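Local coordinates for fimbriae-associated protein FAP1 (Streptococcus parasanguinis, PDB 2X12) that probably mediates bacterial adhesion and biofilm formation as a component of serine-rich, cell-wall-anchored fimbriae, at residues V233-V243 with G253-T261. Residues are numbered along the deposited sequence; the frame is centred on the assembly and turned at random.
Sequences VLIDGAATNPV and GIEYVSKGT
N241 and V243 pair antiparallel with V257 and E255, the axes of strands 240-243 and 254-258 approaching to 4.3 Å, and each pair exchanges two backbone hydrogen bonds, among them V257 N to N241 O at 2.8 Å. On the face carrying P242 and Y256, the tyrosine ring lies between V233 and I254: V233 CG2 stands over one face, 4.1 Å from the Y256 ring centroid in a CH-pi contact, and I254 CG2 sits over the opposite face toward the rim. With CG1 anti to the backbone N (chi1 178°), V233 brings that other methyl to 3.6 Å from Y256 CB. The paired strands form a beta hairpin within one sheet, extended beyond 254-258 by strand 212-220, while V233 belongs to a second sheet, so the ring contact bridges the two. A type I' turn from I235 to A238 makes the connection, and T240 OG1, at the ring's edge, joins the two strands it links through a 3.0 Å hydrogen bond to V233 O from above the carbonyl plane. On the sheet face carrying N241, V243, E255 and V257, V243 CG2 meets V257 CG2 at 4.3 Å; the side chains of K259 and N241 cross at about a right angle, K259 CE 3.5 Å from N241 OD1.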
ATOM      1  N   VAL A 233      -9.008   7.098   6.412  1.00 34.11           N
ATOM      2  CA  VAL A 233      -7.740   6.966   5.708  1.00 31.93           C
ATOM      3  C   VAL A 233      -6.995   8.278   5.773  1.00 32.89           C
ATOM      4  O   VAL A 233      -7.497   9.312   5.283  1.00 33.92           O
ATOM      5  CB  VAL A 233      -7.938   6.632   4.246  1.00 29.96           C
ATOM      6  CG1 VAL A 233      -6.627   6.563   3.571  1.00 26.91           C
ATOM      7  CG2 VAL A 233      -8.676   5.317   4.097  1.00 29.61           C
ATOM      8  N   LEU A 234      -5.810   8.253   6.375  1.00 33.13           N
ATOM      9  CA  LEU A 234      -5.061   9.482   6.594  1.00 34.55           C
ATOM     10  C   LEU A 234      -3.682   9.376   6.016  1.00 33.93           C
ATOM     11  O   LEU A 234      -3.167   8.309   5.885  1.00 33.95           O
ATOM     12  CB  LEU A 234      -4.956   9.777   8.091  1.00 37.10           C
ATOM     13  CG  LEU A 234      -6.254   9.941   8.913  1.00 38.27           C
ATOM     14  CD1 LEU A 234      -5.838  10.358  10.308  1.00 38.79           C
ATOM     15  CD2 LEU A 234      -7.310  10.905   8.300  1.00 35.47           C
ATOM     16  N   ILE A 235      -3.073  10.488   5.670  1.00 35.17           N
ATOM     17  CA  ILE A 235      -1.645  10.521   5.361  1.00 35.15           C
ATOM     18  C   ILE A 235      -1.001  11.636   6.138  1.00 37.68           C
ATOM     19  O   ILE A 235      -1.504  12.769   6.112  1.00 38.69           O
ATOM     20  CB  ILE A 235      -1.430  10.825   3.883  1.00 33.91           C
ATOM     21  CG1 ILE A 235      -2.098   9.740   3.034  1.00 32.26           C
ATOM     22  CG2 ILE A 235       0.057  10.925   3.570  1.00 32.85           C
ATOM     23  CD1 ILE A 235      -1.725   9.803   1.594  1.00 31.12           C
ATOM     24  N   ASP A 236       0.117  11.324   6.796  1.00 39.11           N
ATOM     25  CA  ASP A 236       0.755  12.271   7.735  1.00 43.13           C
ATOM     26  C   ASP A 236      -0.267  12.873   8.703  1.00 45.39           C
ATOM     27  O   ASP A 236      -0.185  14.049   9.033  1.00 47.93           O
ATOM     28  CB  ASP A 236       1.492  13.380   6.966  1.00 43.57           C
ATOM     29  CG  ASP A 236       2.470  12.802   5.934  1.00 43.93           C
ATOM     30  OD1 ASP A 236       3.194  11.856   6.319  1.00 48.53           O
ATOM     31  OD2 ASP A 236       2.508  13.261   4.759  1.00 40.95           O
ATOM     32  N   GLY A 237      -1.251  12.071   9.107  1.00 44.73           N
ATOM     33  CA  GLY A 237      -2.312  12.530   9.998  1.00 47.02           C
ATOM     34  C   GLY A 237      -3.345  13.453   9.395  1.00 47.17           C
ATOM     35  O   GLY A 237      -4.234  13.919  10.133  1.00 49.26           O
ATOM     36  N   ALA A 238      -3.225  13.749   8.093  1.00 44.84           N
ATOM     37  CA  ALA A 238      -4.131  14.681   7.440  1.00 45.28           C
ATOM     38  C   ALA A 238      -5.115  13.868   6.607  1.00 43.53           C
ATOM     39  O   ALA A 238      -4.876  12.696   6.337  1.00 41.77           O
ATOM     40  CB  ALA A 238      -3.366  15.655   6.612  1.00 44.39           C
ATOM     41  N   ALA A 239      -6.230  14.478   6.204  1.00 44.85           N
ATOM     42  CA  ALA A 239      -7.252  13.768   5.404  1.00 43.22           C
ATOM     43  C   ALA A 239      -6.834  13.534   3.919  1.00 39.91           C
ATOM     44  O   ALA A 239      -5.752  13.977   3.490  1.00 38.76           O
ATOM     45  CB  ALA A 239      -8.634  14.471   5.522  1.00 45.28           C
ATOM     46  N   THR A 240      -7.708  12.817   3.201  1.00 38.36           N
ATOM     47  CA  THR A 240      -7.529  12.400   1.828  1.00 36.42           C
ATOM     48  C   THR A 240      -8.803  12.531   0.935  1.00 37.06           C
ATOM     49  O   THR A 240      -9.918  12.394   1.408  1.00 39.14           O
ATOM     50  CB  THR A 240      -7.144  10.918   1.814  1.00 34.82           C
ATOM     51  OG1 THR A 240      -8.158  10.142   2.478  1.00 36.82           O
ATOM     52  CG2 THR A 240      -5.824  10.722   2.528  1.00 35.17           C
ATOM     53  N   ASN A 241      -8.630  12.769  -0.368  1.00 35.92           N
ATOM     54  CA  ASN A 241      -9.733  12.638  -1.335  1.00 35.92           C
ATOM     55  C   ASN A 241      -9.645  11.300  -2.014  1.00 33.46           C
ATOM     56  O   ASN A 241      -8.542  10.829  -2.323  1.00 31.23           O
ATOM     57  CB  ASN A 241      -9.670  13.709  -2.417  1.00 36.46           C
ATOM     58  CG  ASN A 241      -9.836  15.101  -1.851  1.00 40.59           C
ATOM     59  OD1 ASN A 241     -10.825  15.400  -1.136  1.00 46.19           O
ATOM     60  ND2 ASN A 241      -8.868  15.958  -2.128  1.00 39.80           N
ATOM     61  N   PRO A 242     -10.792  10.654  -2.228  1.00 33.69           N
ATOM     62  CA  PRO A 242     -10.791   9.398  -2.931  1.00 32.23           C
ATOM     63  C   PRO A 242     -10.792   9.634  -4.447  1.00 31.91           C
ATOM     64  O   PRO A 242     -11.470  10.528  -4.938  1.00 33.81           O
ATOM     65  CB  PRO A 242     -12.087   8.749  -2.456  1.00 33.52           C
ATOM     66  CG  PRO A 242     -12.948   9.833  -2.211  1.00 35.80           C
ATOM     67  CD  PRO A 242     -12.121  10.961  -1.709  1.00 36.02           C
ATOM     68  N   VAL A 243     -10.005   8.857  -5.176  1.00 29.98           N
ATOM     69  CA  VAL A 243     -10.107   8.819  -6.611  1.00 29.86           C
ATOM     70  C   VAL A 243     -10.505   7.428  -6.953  1.00 29.87           C
ATOM     71  O   VAL A 243      -9.874   6.521  -6.485  1.00 28.42           O
ATOM     72  CB  VAL A 243      -8.784   9.093  -7.274  1.00 28.09           C
ATOM     73  CG1 VAL A 243      -8.895   8.849  -8.728  1.00 27.89           C
ATOM     74  CG2 VAL A 243      -8.349  10.536  -7.024  1.00 28.86           C
ATOM     75  N   GLY A 253     -11.857  -1.034  -5.747  1.00 35.22           N
ATOM     76  CA  GLY A 253     -10.752  -0.446  -4.937  1.00 33.07           C
ATOM     77  C   GLY A 253     -10.254   0.889  -5.419  1.00 30.66           C
ATOM     78  O   GLY A 253     -10.424   1.224  -6.573  1.00 30.87           O
ATOM     79  N   ILE A 254      -9.691   1.662  -4.492  1.00 29.72           N
ATOM     80  CA  ILE A 254      -9.694   3.150  -4.557  1.00 29.26           C
ATOM     81  C   ILE A 254      -8.384   3.829  -4.144  1.00 27.80           C
ATOM     82  O   ILE A 254      -7.679   3.393  -3.222  1.00 26.44           O
ATOM     83  CB  ILE A 254     -10.760   3.710  -3.601  1.00 31.24           C
ATOM     84  CG1 ILE A 254     -12.095   2.974  -3.799  1.00 33.54           C
ATOM     85  CG2 ILE A 254     -10.915   5.193  -3.780  1.00 30.13           C
ATOM     86  CD1 ILE A 254     -13.334   3.699  -3.235  1.00 36.01           C
ATOM     87  N   GLU A 255      -8.036   4.909  -4.837  1.00 27.78           N
ATOM     88  CA  GLU A 255      -6.816   5.635  -4.458  1.00 27.26           C
ATOM     89  C   GLU A 255      -7.292   6.715  -3.493  1.00 27.59           C
ATOM     90  O   GLU A 255      -8.179   7.484  -3.803  1.00 28.07           O
ATOM     91  CB  GLU A 255      -6.004   6.217  -5.660  1.00 26.27           C
ATOM     92  CG  GLU A 255      -4.485   6.556  -5.306  1.00 27.08           C
ATOM     93  CD  GLU A 255      -3.505   5.438  -5.683  1.00 30.60           C
ATOM     94  OE1 GLU A 255      -3.847   4.826  -6.736  1.00 32.69           O
ATOM     95  OE2 GLU A 255      -2.434   5.150  -4.994  1.00 31.44           O
ATOM     96  N   TYR A 256      -6.716   6.722  -2.304  1.00 27.28           N
ATOM     97  CA  TYR A 256      -6.928   7.787  -1.360  1.00 28.31           C
ATOM     98  C   TYR A 256      -5.725   8.709  -1.490  1.00 27.96           C
ATOM     99  O   TYR A 256      -4.585   8.283  -1.305  1.00 27.17           O
ATOM    100  CB  TYR A 256      -7.044   7.172   0.017  1.00 29.10           C
ATOM    101  CG  TYR A 256      -8.178   6.194   0.070  1.00 29.61           C
ATOM    102  CD1 TYR A 256      -9.453   6.601   0.420  1.00 30.81           C
ATOM    103  CD2 TYR A 256      -8.010   4.900  -0.325  1.00 30.98           C
ATOM    104  CE1 TYR A 256     -10.510   5.753   0.414  1.00 31.49           C
ATOM    105  CE2 TYR A 256      -9.090   4.016  -0.332  1.00 32.81           C
ATOM    106  CZ  TYR A 256     -10.340   4.480   0.051  1.00 32.63           C
ATOM    107  OH  TYR A 256     -11.439   3.673   0.096  1.00 35.09           O
ATOM    108  N   VAL A 257      -5.965   9.941  -1.906  1.00 28.61           N
ATOM    109  CA  VAL A 257      -4.862  10.838  -2.223  1.00 28.62           C
ATOM    110  C   VAL A 257      -4.839  11.957  -1.209  1.00 30.26           C
ATOM    111  O   VAL A 257      -5.882  12.330  -0.693  1.00 32.02           O
ATOM    112  CB  VAL A 257      -5.014  11.429  -3.595  1.00 28.35           C
ATOM    113  CG1 VAL A 257      -3.994  12.494  -3.790  1.00 28.80           C
ATOM    114  CG2 VAL A 257      -4.845  10.356  -4.606  1.00 26.94           C
ATOM    115  N   SER A 258      -3.665  12.487  -0.900  1.00 30.09           N
ATOM    116  CA  SER A 258      -3.605  13.520   0.126  1.00 32.42           C
ATOM    117  C   SER A 258      -4.296  14.812  -0.331  1.00 34.48           C
ATOM    118  O   SER A 258      -4.315  15.163  -1.543  1.00 33.66           O
ATOM    119  CB  SER A 258      -2.169  13.835   0.503  1.00 32.67           C
ATOM    120  OG  SER A 258      -1.428  14.146  -0.630  1.00 30.10           O
ATOM    121  N   LYS A 259      -4.884  15.499   0.639  1.00 36.93           N
ATOM    122  CA  LYS A 259      -5.544  16.750   0.368  1.00 39.47           C
ATOM    123  C   LYS A 259      -4.498  17.821   0.191  1.00 40.11           C
ATOM    124  O   LYS A 259      -4.659  18.731  -0.635  1.00 41.34           O
ATOM    125  CB  LYS A 259      -6.502  17.128   1.499  1.00 42.82           C
ATOM    126  CG  LYS A 259      -7.879  16.464   1.355  1.00 45.76           C
ATOM    127  CD  LYS A 259      -9.086  17.204   2.028  1.00 51.38           C
ATOM    128  CE  LYS A 259     -10.264  16.171   2.272  1.00 52.15           C
ATOM    129  NZ  LYS A 259     -11.521  16.756   2.845  1.00 55.22           N
ATOM    130  N   GLY A 260      -3.419  17.710   0.959  1.00 39.97           N
ATOM    131  CA  GLY A 260      -2.331  18.675   0.871  1.00 40.42           C
ATOM    132  C   GLY A 260      -1.118  18.104   0.154  1.00 37.84           C
ATOM    133  O   GLY A 260      -0.944  16.861   0.017  1.00 35.67           O
ATOM    134  N   THR A 261      -0.262  19.019  -0.281  1.00 37.76           N
ATOM    135  CA  THR A 261       0.999  18.659  -0.916  1.00 35.55           C
ATOM    136  C   THR A 261       2.175  18.762   0.071  1.00 37.13           C
ATOM    137  O   THR A 261       2.050  19.177   1.224  1.00 38.39           O
ATOM    138  CB  THR A 261       1.262  19.590  -2.122  1.00 35.40           C
ATOM    139  OG1 THR A 261       1.259  20.976  -1.701  1.00 37.99           O
ATOM    140  CG2 THR A 261       0.205  19.391  -3.181  1.00 33.56           C
TER